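Local structure of bifunctional protein PutA (Bdellovibrio bacteriovorus, 5UR2) at residues K48-M53 / R419-T424; S244-T249 / V271-L276; I312-E315 / P320-V323. The protein probably oxidises L-proline to L-glutamate in two steps, using FAD for proline dehydrogenase and NAD(+) for L-glutamate gamma-semialdehyde dehydrogenase activity. All blocks are in the same frame, centred on the assembly; numbering follows the deposited sequence.

How the contacts relate
Contacts 2 and 3 lie within the proline dehydrogenase barrel. Contact 1 ties helix 409-423, after the eighth barrel strand, to helix 47-59 of the N-terminal region. Contact 2 is buried. Contacts 1 and 3 are partly buried, and both touch the second subunit. Contacts 1 and 2 both reach the modified flavin, contact 1 at the adenosine ribose and contact 2 at the isoalloxazine and, through Tyr275, the same ribose. Contacts 2 and 3 meet directly, where Leu276 and Tyr275 pack on Pro322 and Val323. Their centres are about 14 Å apart. Contact 1 rests on a lysine stem, contact 2 adds buried charge and a flavin hydrogen bond, and contact 3 is mostly apolar.

Contact 1. Residues K48-M53 / R419-T424; sequences KFKTNM and RLLENT. With P5F (N-propargylglycine-modified flavin adenine dinucleotide), chain F.
Glu422 and Phe49 carry the flat groups, one on each helix, but the helices meet through Lys50, with Leu421 and Thr424. Glu422 is on helix 409-423, which follows the eighth strand of the proline dehydrogenase TIM barrel. Phe49 is on helix 47-59 of the PutA N-terminal region. Glu422 turns its carboxylate to the adenosine ribose of the modified flavin. OE2 lies 2.9 Å from the ribose hydroxyl oxygen P5F O3B. OE1 lies beside the same ribose, 3.6 Å from P5F C5B. One face of the Phe49 ring is covered by Met53 CB, 3.8 Å above the plane and displaced toward the rim. Between the helices the contact is carried by Lys50. Its chain is fully extended, with CG anti to the backbone N (chi1 175°), which sends the amine across to the end of the other helix. Its CE lies 4.2 Å from Leu421 CD2. The Lys50 and Thr424 side chains run past each other in opposite directions. NZ stops 3.7 Å from Thr424 OG1, too far for a hydrogen bond. Phe54 adds apolar packing against Leu420, Leu421 and Thr424. In the second subunit, Phe979 packs on Lys50 and Arg977 on Leu421. The Thr424 hydroxyl is held within its own segment, one turn back. OG1 gives its proton to Leu420 O at 2.8 Å, while Thr424 N reaches the same oxygen at 3.1 Å from the opposite face of the carbonyl plane.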
loop_
_atom_site.group_PDB
_atom_site.type_symbol
_atom_site.label_atom_id
_atom_site.label_comp_id
_atom_site.label_asym_id
_atom_site.label_seq_id
_atom_site.Cartn_x
_atom_site.Cartn_y
_atom_site.Cartn_z
ATOM N N LYS B 48 17.933 -12.538 23.677
ATOM C CA LYS B 48 18.147 -13.468 22.572
ATOM C C LYS B 48 18.818 -14.742 23.067
ATOM O O LYS B 48 18.470 -15.846 22.631
ATOM C CB LYS B 48 18.974 -12.812 21.461
ATOM N N PHE B 49 19.774 -14.613 23.982
ATOM C CA PHE B 49 20.365 -15.807 24.571
ATOM C C PHE B 49 19.341 -16.585 25.396
ATOM O O PHE B 49 19.315 -17.823 25.356
ATOM C CB PHE B 49 21.572 -15.433 25.429
ATOM C CG PHE B 49 22.200 -16.601 26.100
ATOM C CD1 PHE B 49 23.141 -17.370 25.438
ATOM C CD2 PHE B 49 21.832 -16.950 27.392
ATOM C CE1 PHE B 49 23.710 -18.468 26.048
ATOM C CE2 PHE B 49 22.394 -18.043 28.011
ATOM C CZ PHE B 49 23.336 -18.805 27.341
ATOM N N LYS B 50 18.495 -15.879 26.151
ATOM C CA LYS B 50 17.476 -16.554 26.948
ATOM C C LYS B 50 16.589 -17.422 26.065
ATOM O O LYS B 50 16.344 -18.595 26.369
ATOM C CB LYS B 50 16.636 -15.523 27.706
ATOM C CG LYS B 50 15.457 -16.133 28.466
ATOM C CD LYS B 50 14.682 -15.078 29.259
ATOM C CE LYS B 50 13.453 -15.669 29.922
ATOM N NZ LYS B 50 12.692 -14.668 30.720
ATOM N N THR B 51 16.124 -16.860 24.944
ATOM C CA THR B 51 15.283 -17.602 24.013
ATOM C C THR B 51 16.015 -18.819 23.464
ATOM O O THR B 51 15.488 -19.936 23.486
ATOM C CB THR B 51 14.850 -16.687 22.869
ATOM O OG1 THR B 51 13.942 -15.692 23.356
ATOM C CG2 THR B 51 14.203 -17.501 21.718
ATOM N N ASN B 52 17.242 -18.623 22.975
ATOM C CA ASN B 52 17.960 -19.728 22.351
ATOM C C ASN B 52 18.353 -20.798 23.366
ATOM O O ASN B 52 18.281 -21.995 23.066
ATOM C CB ASN B 52 19.192 -19.207 21.614
ATOM C CG ASN B 52 18.832 -18.388 20.389
ATOM O OD1 ASN B 52 17.726 -18.496 19.855
ATOM N ND2 ASN B 52 19.768 -17.568 19.931
ATOM N N MET B 53 18.779 -20.400 24.565
ATOM C CA MET B 53 19.202 -21.410 25.531
ATOM C C MET B 53 18.013 -22.235 26.006
ATOM O O MET B 53 18.125 -23.458 26.157
ATOM C CB MET B 53 19.955 -20.768 26.700
ATOM C CG MET B 53 20.416 -21.772 27.773
ATOM S SD MET B 53 21.509 -23.120 27.205
ATOM C CE MET B 53 22.943 -22.202 26.651
ATOM N N ARG B 419 11.009 -24.248 35.396
ATOM C CA ARG B 419 11.825 -23.726 36.493
ATOM C C ARG B 419 12.721 -22.583 36.024
ATOM O O ARG B 419 12.785 -21.532 36.672
ATOM C CB ARG B 419 12.672 -24.846 37.111
ATOM C CG ARG B 419 11.887 -26.118 37.407
ATOM C CD ARG B 419 11.170 -26.086 38.742
ATOM N NE ARG B 419 10.355 -24.897 38.969
ATOM C CZ ARG B 419 9.126 -24.719 38.496
ATOM N NH1 ARG B 419 8.554 -25.646 37.738
ATOM N NH2 ARG B 419 8.469 -23.602 38.786
ATOM N N LEU B 420 13.404 -22.761 34.884
ATOM C CA LEU B 420 14.233 -21.687 34.341
ATOM C C LEU B 420 13.411 -20.434 34.064
ATOM O O LEU B 420 13.858 -19.315 34.343
ATOM C CB LEU B 420 14.947 -22.145 33.065
ATOM C CG LEU B 420 16.219 -22.981 33.215
ATOM C CD1 LEU B 420 16.566 -23.614 31.887
ATOM C CD2 LEU B 420 17.386 -22.106 33.694
ATOM N N LEU B 421 12.209 -20.597 33.517
ATOM C CA LEU B 421 11.369 -19.439 33.234
ATOM C C LEU B 421 10.991 -18.702 34.514
ATOM O O LEU B 421 11.157 -17.482 34.606
ATOM C CB LEU B 421 10.111 -19.874 32.488
ATOM C CG LEU B 421 10.388 -20.206 31.022
ATOM C CD1 LEU B 421 9.172 -20.857 30.395
ATOM C CD2 LEU B 421 10.792 -18.950 30.276
ATOM N N GLU B 422 10.527 -19.434 35.531
ATOM C CA GLU B 422 10.131 -18.793 36.782
ATOM C C GLU B 422 11.313 -18.099 37.462
ATOM O O GLU B 422 11.202 -16.956 37.922
ATOM C CB GLU B 422 9.516 -19.823 37.727
ATOM C CG GLU B 422 8.889 -19.186 38.944
ATOM C CD GLU B 422 7.774 -18.218 38.572
ATOM O OE1 GLU B 422 7.931 -16.999 38.840
ATOM O OE2 GLU B 422 6.770 -18.676 37.964
ATOM N N ASN B 423 12.457 -18.780 37.532
ATOM C CA ASN B 423 13.581 -18.253 38.292
ATOM C C ASN B 423 14.223 -17.048 37.614
ATOM O O ASN B 423 14.843 -16.225 38.294
ATOM C CB ASN B 423 14.616 -19.354 38.514
ATOM C CG ASN B 423 14.109 -20.452 39.419
ATOM O OD1 ASN B 423 13.151 -20.263 40.164
ATOM N ND2 ASN B 423 14.742 -21.614 39.349
ATOM N N THR B 424 14.098 -16.916 36.295
ATOM C CA THR B 424 14.636 -15.751 35.591
ATOM C C THR B 424 13.598 -14.662 35.370
ATOM O O THR B 424 13.903 -13.661 34.710
ATOM C CB THR B 424 15.215 -16.143 34.224
ATOM O OG1 THR B 424 14.164 -16.678 33.393
ATOM C CG2 THR B 424 16.339 -17.153 34.399
HETATM P PA P5F F . 6.713 -15.444 43.877
HETATM O O1A P5F F . 6.409 -14.688 45.214
HETATM O O2A P5F F . 7.856 -15.007 43.104
HETATM O O5B P5F F . 5.629 -15.359 42.836
HETATM C C5B P5F F . 5.794 -15.627 41.449
HETATM C C4B P5F F . 4.401 -15.770 40.815
HETATM O O4B P5F F . 3.716 -14.549 40.677
HETATM C C3B P5F F . 4.341 -16.377 39.443
HETATM O O3B P5F F . 4.482 -17.746 39.461
HETATM C C2B P5F F . 3.010 -15.954 38.966
HETATM O O2B P5F F . 2.046 -16.800 39.492
HETATM C C1B P5F F . 2.856 -14.605 39.573
HETATM N N9A P5F F . 3.195 -13.515 38.695
HETATM C C8A P5F F . 4.401 -13.284 38.046
HETATM N N7A P5F F . 4.298 -12.147 37.347
HETATM C C5A P5F F . 3.031 -11.588 37.525
HETATM C C6A P5F F . 2.371 -10.460 37.043
HETATM N N6A P5F F . 3.036 -9.543 36.160
HETATM N N1A P5F F . 1.097 -10.209 37.399
HETATM C C2A P5F F . 0.431 -11.038 38.231
HETATM N N3A P5F F . 1.040 -12.166 38.696
HETATM C C4A P5F F . 2.306 -12.464 38.379
HETATM N N1 P5F F . 0.946 -23.699 39.991
HETATM C C2 P5F F . -0.321 -23.956 39.349
HETATM O O2 P5F F . -0.848 -22.977 38.536
HETATM N N3 P5F F . -1.019 -25.189 39.557
HETATM C C4 P5F F . -0.505 -26.212 40.391
HETATM O O4 P5F F . -1.240 -27.394 40.551
HETATM C C4X P5F F . 0.837 -25.948 41.062
HETATM N N5 P5F F . 1.526 -26.981 41.832
HETATM C C5X P5F F . 2.555 -26.503 42.777
HETATM C C6 P5F F . 2.918 -27.335 43.965
HETATM C C7 P5F F . 3.841 -26.840 44.920
HETATM C C7M P5F F . 4.199 -27.692 46.118
HETATM C C8 P5F F . 4.428 -25.549 44.757
HETATM C C8M P5F F . 5.410 -24.988 45.754
HETATM C C9 P5F F . 4.088 -24.753 43.637
HETATM C C9A P5F F . 3.120 -25.268 42.627
HETATM N N10 P5F F . 2.754 -24.433 41.481
HETATM C C10 P5F F . 1.501 -24.731 40.844
HETATM C "C1'" P5F F . 3.511 -23.217 41.095
HETATM C "C2'" P5F F . 3.101 -21.988 41.908
HETATM O "O2'" P5F F . 1.820 -21.635 41.551
HETATM C "C3'" P5F F . 4.021 -20.775 41.751
HETATM O "O3'" P5F F . 3.991 -20.372 40.434
HETATM C "C4'" P5F F . 5.476 -21.016 42.127
HETATM O "O4'" P5F F . 5.490 -22.007 43.096
HETATM C "C5'" P5F F . 6.271 -19.759 42.529
HETATM O "O5'" P5F F . 5.537 -18.844 43.318
HETATM P P P5F F . 6.113 -18.033 44.599
HETATM O O1P P5F F . 5.094 -17.623 45.731
HETATM O O2P P5F F . 7.319 -18.962 44.998
HETATM O O3P P5F F . 7.064 -16.889 43.903
HETATM C C21 P5F F . 2.008 -28.517 39.770
HETATM C C22 P5F F . 1.722 -27.817 40.889
HETATM C C23 P5F F . 0.895 -29.043 38.847
#

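Contact 2. Residues S244-T249 / V271-L276; sequences SVKHLT and VIQAYL. With P5F (N-propargylglycine-modified flavin adenine dinucleotide), chain F.
Lys246 and Leu276 lie alongside each other and run in opposite directions. The lysine brings its aliphatic stem, not its charge, to the leucine. Lys246 CG is 3.9 Å from Leu276 CD1, and CE is 4.2 Å from the same methyl. The bends at chi2 (-90°) and chi3 carry the lysine chain past the methyl. Its NZ then forms salt bridges with Asp282 and Asp278. Two carboxylates at a buried residue would be expected to favour the charged amine. Gln273 flanks the stem more loosely, with OE1 4.3 Å from Lys246 CG. Its other amide atom faces the cofactor. Gln273 NE2 donates to P5F O2 at 2.7 Å with an N-H...O angle of 158°. NE2 is also hydrogen-bonded to Glu241 O, and the two bonds probably settle the amide's orientation. A donor at O2 probably helps stabilise negative charge on the pyrimidine part of the flavin. Val271 packs a methyl near the flavin carbonyl, with CG2 3.7 Å from P5F O4. Tyr275 approaches the adenosine ribose instead: CD2 lies 3.2 Å from P5F O2B, and that oxygen sits oblique to the ring. The tyrosine hydroxyl is tied to Tyr306 N. Gln273 to Leu276 form a type I beta turn; the CB atoms of both end residues point toward residues 244-249. Strand 235-238, helix 246-257 and strand 268-273 form one beta-alpha-beta unit of the proline dehydrogenase TIM barrel, with the flavin pocket at the C-terminal end of the strand.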
loop_
_atom_site.group_PDB
_atom_site.type_symbol
_atom_site.label_atom_id
_atom_site.label_comp_id
_atom_site.label_asym_id
_atom_site.label_seq_id
_atom_site.Cartn_x
_atom_site.Cartn_y
_atom_site.Cartn_z
ATOM N N SER B 244 -8.519 -22.589 31.042
ATOM C CA SER B 244 -9.573 -23.205 30.241
ATOM C C SER B 244 -10.188 -24.447 30.908
ATOM O O SER B 244 -11.285 -24.854 30.525
ATOM C CB SER B 244 -9.033 -23.582 28.861
ATOM O OG SER B 244 -7.943 -24.495 29.004
ATOM N N VAL B 245 -9.523 -25.056 31.889
ATOM C CA VAL B 245 -10.106 -26.181 32.604
ATOM C C VAL B 245 -10.291 -25.887 34.084
ATOM O O VAL B 245 -10.562 -26.806 34.860
ATOM C CB VAL B 245 -9.275 -27.472 32.415
ATOM C CG1 VAL B 245 -9.142 -27.831 30.927
ATOM C CG2 VAL B 245 -7.896 -27.329 33.046
ATOM N N LYS B 246 -10.137 -24.626 34.509
ATOM C CA LYS B 246 -10.193 -24.356 35.947
ATOM C C LYS B 246 -11.583 -24.635 36.500
ATOM O O LYS B 246 -11.729 -25.345 37.498
ATOM C CB LYS B 246 -9.785 -22.907 36.257
ATOM C CG LYS B 246 -9.615 -22.625 37.758
ATOM C CD LYS B 246 -10.911 -22.153 38.443
ATOM C CE LYS B 246 -11.392 -20.806 37.871
ATOM N NZ LYS B 246 -12.610 -20.241 38.569
ATOM N N HIS B 247 -12.615 -24.062 35.873
ATOM C CA HIS B 247 -13.975 -24.250 36.369
ATOM C C HIS B 247 -14.379 -25.722 36.290
ATOM O O HIS B 247 -14.954 -26.272 37.239
ATOM C CB HIS B 247 -14.933 -23.342 35.583
ATOM C CG HIS B 247 -16.338 -23.351 36.096
ATOM N ND1 HIS B 247 -17.405 -22.873 35.358
ATOM C CD2 HIS B 247 -16.859 -23.791 37.268
ATOM C CE1 HIS B 247 -18.519 -23.019 36.054
ATOM N NE2 HIS B 247 -18.216 -23.578 37.215
ATOM N N LEU B 248 -14.041 -26.386 35.184
ATOM C CA LEU B 248 -14.360 -27.802 35.052
ATOM C C LEU B 248 -13.695 -28.625 36.159
ATOM O O LEU B 248 -14.318 -29.519 36.739
ATOM C CB LEU B 248 -13.943 -28.290 33.667
ATOM C CG LEU B 248 -14.196 -29.753 33.299
ATOM C CD1 LEU B 248 -15.687 -30.066 33.332
ATOM C CD2 LEU B 248 -13.609 -30.056 31.930
ATOM N N THR B 249 -12.437 -28.319 36.478
ATOM C CA THR B 249 -11.727 -29.049 37.524
ATOM C C THR B 249 -12.427 -28.907 38.870
ATOM O O THR B 249 -12.497 -29.866 39.648
ATOM C CB THR B 249 -10.277 -28.570 37.599
ATOM O OG1 THR B 249 -9.676 -28.733 36.307
ATOM C CG2 THR B 249 -9.481 -29.391 38.626
ATOM N N VAL B 271 -6.141 -27.602 44.240
ATOM C CA VAL B 271 -5.294 -26.422 44.122
ATOM C C VAL B 271 -6.129 -25.216 43.723
ATOM O O VAL B 271 -6.983 -25.296 42.833
ATOM C CB VAL B 271 -4.159 -26.659 43.111
ATOM C CG1 VAL B 271 -3.434 -25.352 42.836
ATOM C CG2 VAL B 271 -3.171 -27.688 43.660
ATOM N N ILE B 272 -5.853 -24.077 44.361
ATOM C CA ILE B 272 -6.385 -22.789 43.945
ATOM C C ILE B 272 -5.214 -21.862 43.635
ATOM O O ILE B 272 -4.242 -21.810 44.398
ATOM C CB ILE B 272 -7.310 -22.196 45.028
ATOM C CG1 ILE B 272 -8.625 -22.991 45.107
ATOM C CG2 ILE B 272 -7.587 -20.723 44.760
ATOM C CD1 ILE B 272 -9.488 -22.891 43.844
ATOM N N GLN B 273 -5.311 -21.135 42.505
ATOM C CA GLN B 273 -4.252 -20.247 42.011
ATOM C C GLN B 273 -4.621 -18.795 42.310
ATOM O O GLN B 273 -5.530 -18.236 41.688
ATOM C CB GLN B 273 -4.031 -20.432 40.509
ATOM C CG GLN B 273 -3.637 -21.871 40.110
ATOM C CD GLN B 273 -4.283 -22.320 38.816
ATOM O OE1 GLN B 273 -5.456 -22.030 38.568
ATOM N NE2 GLN B 273 -3.531 -23.055 37.985
ATOM N N ALA B 274 -3.896 -18.175 43.248
ATOM C CA ALA B 274 -4.211 -16.815 43.653
ATOM C C ALA B 274 -3.933 -15.786 42.564
ATOM O O ALA B 274 -4.376 -14.645 42.694
ATOM C CB ALA B 274 -3.426 -16.441 44.925
ATOM N N TYR B 275 -3.218 -16.130 41.504
ATOM C CA TYR B 275 -3.039 -15.116 40.477
ATOM C C TYR B 275 -4.257 -14.981 39.572
ATOM O O TYR B 275 -4.244 -14.127 38.673
ATOM C CB TYR B 275 -1.761 -15.388 39.657
ATOM C CG TYR B 275 -1.751 -16.526 38.639
ATOM C CD1 TYR B 275 -2.773 -17.483 38.566
ATOM C CD2 TYR B 275 -0.666 -16.655 37.755
ATOM C CE1 TYR B 275 -2.717 -18.527 37.612
ATOM C CE2 TYR B 275 -0.601 -17.681 36.816
ATOM C CZ TYR B 275 -1.622 -18.609 36.736
ATOM O OH TYR B 275 -1.515 -19.626 35.798
ATOM N N LEU B 276 -5.302 -15.787 39.789
ATOM C CA LEU B 276 -6.543 -15.653 39.035
ATOM C C LEU B 276 -7.443 -14.605 39.677
ATOM O O LEU B 276 -7.568 -14.545 40.909
ATOM C CB LEU B 276 -7.302 -16.979 38.957
ATOM C CG LEU B 276 -6.610 -18.088 38.151
ATOM C CD1 LEU B 276 -7.473 -19.352 38.119
ATOM C CD2 LEU B 276 -6.254 -17.596 36.742
HETATM P PA P5F F . 6.713 -15.444 43.877
HETATM O O1A P5F F . 6.409 -14.688 45.214
HETATM O O2A P5F F . 7.856 -15.007 43.104
HETATM O O5B P5F F . 5.629 -15.359 42.836
HETATM C C5B P5F F . 5.794 -15.627 41.449
HETATM C C4B P5F F . 4.401 -15.770 40.815
HETATM O O4B P5F F . 3.716 -14.549 40.677
HETATM C C3B P5F F . 4.341 -16.377 39.443
HETATM O O3B P5F F . 4.482 -17.746 39.461
HETATM C C2B P5F F . 3.010 -15.954 38.966
HETATM O O2B P5F F . 2.046 -16.800 39.492
HETATM C C1B P5F F . 2.856 -14.605 39.573
HETATM N N9A P5F F . 3.195 -13.515 38.695
HETATM C C8A P5F F . 4.401 -13.284 38.046
HETATM N N7A P5F F . 4.298 -12.147 37.347
HETATM C C5A P5F F . 3.031 -11.588 37.525
HETATM C C6A P5F F . 2.371 -10.460 37.043
HETATM N N6A P5F F . 3.036 -9.543 36.160
HETATM N N1A P5F F . 1.097 -10.209 37.399
HETATM C C2A P5F F . 0.431 -11.038 38.231
HETATM N N3A P5F F . 1.040 -12.166 38.696
HETATM C C4A P5F F . 2.306 -12.464 38.379
HETATM N N1 P5F F . 0.946 -23.699 39.991
HETATM C C2 P5F F . -0.321 -23.956 39.349
HETATM O O2 P5F F . -0.848 -22.977 38.536
HETATM N N3 P5F F . -1.019 -25.189 39.557
HETATM C C4 P5F F . -0.505 -26.212 40.391
HETATM O O4 P5F F . -1.240 -27.394 40.551
HETATM C C4X P5F F . 0.837 -25.948 41.062
HETATM N N5 P5F F . 1.526 -26.981 41.832
HETATM C C5X P5F F . 2.555 -26.503 42.777
HETATM C C6 P5F F . 2.918 -27.335 43.965
HETATM C C7 P5F F . 3.841 -26.840 44.920
HETATM C C7M P5F F . 4.199 -27.692 46.118
HETATM C C8 P5F F . 4.428 -25.549 44.757
HETATM C C8M P5F F . 5.410 -24.988 45.754
HETATM C C9 P5F F . 4.088 -24.753 43.637
HETATM C C9A P5F F . 3.120 -25.268 42.627
HETATM N N10 P5F F . 2.754 -24.433 41.481
HETATM C C10 P5F F . 1.501 -24.731 40.844
HETATM C "C1'" P5F F . 3.511 -23.217 41.095
HETATM C "C2'" P5F F . 3.101 -21.988 41.908
HETATM O "O2'" P5F F . 1.820 -21.635 41.551
HETATM C "C3'" P5F F . 4.021 -20.775 41.751
HETATM O "O3'" P5F F . 3.991 -20.372 40.434
HETATM C "C4'" P5F F . 5.476 -21.016 42.127
HETATM O "O4'" P5F F . 5.490 -22.007 43.096
HETATM C "C5'" P5F F . 6.271 -19.759 42.529
HETATM O "O5'" P5F F . 5.537 -18.844 43.318
HETATM P P P5F F . 6.113 -18.033 44.599
HETATM O O1P P5F F . 5.094 -17.623 45.731
HETATM O O2P P5F F . 7.319 -18.962 44.998
HETATM O O3P P5F F . 7.064 -16.889 43.903
HETATM C C21 P5F F . 2.008 -28.517 39.770
HETATM C C22 P5F F . 1.722 -27.817 40.889
HETATM C C23 P5F F . 0.895 -29.043 38.847
#

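Contact 3. Residues I312-E315 / P320-V323; sequences IEAE and PVPV
The chain doubles back after helix 307-317, bringing the loop beside the helix with the CA atoms of Ala314 and Val321 5.4 Å apart and no backbone hydrogen bond between the two segments. Ala314 carries the whole contact with one methyl, which points toward the loop. Its CB meets the loop backbone first, 3.7 Å from Pro320 O and 3.8 Å from Val321 CA. Two apolar groups then add to this. Val321 CG2 lies 4.0 Å from Ala314 CB, and Pro322 CD lies 4.1 Å from it. Val321 has CG1 anti to its backbone N (chi1 178°). This leaves CG2 as the branch that meets the alanine. Val321 also packs on Thr311 and Ile458, and its backbone is hydrogen-bonded to that of Pro456. The backbone of Pro322 is hydrogen-bonded to that of Arg277, and its ring rests on Tyr243. On the helix, Glu313 forms a salt bridge with Arg317, while Ile312 and Glu315 pack on Ala980 and Pro621 of the second subunit. The segments thus link the helix after the fifth barrel strand to the loop leading into helix 327-343. Neither proline nitrogen carries a hydrogen to donate. With a methyl as the only helix group in contact, the two segments are held to each other by van der Waals contact and burial, without a directional bond.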
loop_
_atom_site.group_PDB
_atom_site.type_symbol
_atom_site.label_atom_id
_atom_site.label_comp_id
_atom_site.label_asym_id
_atom_site.label_seq_id
_atom_site.Cartn_x
_atom_site.Cartn_y
_atom_site.Cartn_z
ATOM N N ILE B 312 -0.913 -14.545 26.855
ATOM C CA ILE B 312 -0.794 -14.743 25.407
ATOM C C ILE B 312 -2.089 -15.325 24.845
ATOM O O ILE B 312 -2.642 -14.829 23.856
ATOM C CB ILE B 312 0.416 -15.643 25.091
ATOM C CG1 ILE B 312 1.720 -14.932 25.438
ATOM C CG2 ILE B 312 0.437 -16.051 23.624
ATOM C CD1 ILE B 312 2.933 -15.874 25.457
ATOM N N GLU B 313 -2.604 -16.371 25.489
ATOM C CA GLU B 313 -3.836 -17.016 25.042
ATOM C C GLU B 313 -5.003 -16.036 25.015
ATOM O O GLU B 313 -5.741 -15.957 24.030
ATOM C CB GLU B 313 -4.148 -18.203 25.957
ATOM C CG GLU B 313 -5.365 -19.000 25.545
ATOM C CD GLU B 313 -5.154 -19.792 24.260
ATOM O OE1 GLU B 313 -4.000 -19.885 23.770
ATOM O OE2 GLU B 313 -6.159 -20.316 23.737
ATOM N N ALA B 314 -5.184 -15.276 26.093
ATOM C CA ALA B 314 -6.305 -14.342 26.147
ATOM C C ALA B 314 -6.174 -13.250 25.085
ATOM O O ALA B 314 -7.172 -12.823 24.491
ATOM C CB ALA B 314 -6.419 -13.722 27.545
ATOM N N GLU B 315 -4.962 -12.754 24.856
ATOM C CA GLU B 315 -4.823 -11.740 23.815
ATOM C C GLU B 315 -5.090 -12.326 22.423
ATOM O O GLU B 315 -5.801 -11.719 21.610
ATOM C CB GLU B 315 -3.445 -11.097 23.883
ATOM C CG GLU B 315 -3.333 -9.871 22.951
ATOM C CD GLU B 315 -2.089 -9.053 23.199
ATOM O OE1 GLU B 315 -1.454 -9.220 24.271
ATOM O OE2 GLU B 315 -1.740 -8.243 22.315
ATOM N N PRO B 320 -11.029 -11.651 27.896
ATOM C CA PRO B 320 -10.488 -10.971 29.084
ATOM C C PRO B 320 -9.323 -11.762 29.660
ATOM O O PRO B 320 -9.322 -12.991 29.647
ATOM C CB PRO B 320 -11.674 -10.944 30.061
ATOM C CG PRO B 320 -12.884 -11.218 29.234
ATOM C CD PRO B 320 -12.428 -12.077 28.089
ATOM N N VAL B 321 -8.312 -11.047 30.143
ATOM C CA VAL B 321 -7.139 -11.695 30.726
ATOM C C VAL B 321 -7.519 -12.226 32.110
ATOM O O VAL B 321 -7.900 -11.431 32.979
ATOM C CB VAL B 321 -5.961 -10.716 30.761
ATOM C CG1 VAL B 321 -4.740 -11.351 31.415
ATOM C CG2 VAL B 321 -5.665 -10.277 29.362
ATOM N N PRO B 322 -7.492 -13.550 32.346
ATOM C CA PRO B 322 -7.968 -14.080 33.633
ATOM C C PRO B 322 -6.994 -13.925 34.791
ATOM O O PRO B 322 -7.417 -14.096 35.944
ATOM C CB PRO B 322 -8.223 -15.567 33.332
ATOM C CG PRO B 322 -7.232 -15.895 32.316
ATOM C CD PRO B 322 -7.133 -14.647 31.427
ATOM N N VAL B 323 -5.721 -13.634 34.538
ATOM C CA VAL B 323 -4.744 -13.421 35.605
ATOM C C VAL B 323 -4.631 -11.929 35.879
ATOM O O VAL B 323 -4.912 -11.092 35.013
ATOM C CB VAL B 323 -3.363 -14.025 35.267
ATOM C CG1 VAL B 323 -3.432 -15.550 35.261
ATOM C CG2 VAL B 323 -2.869 -13.517 33.908
#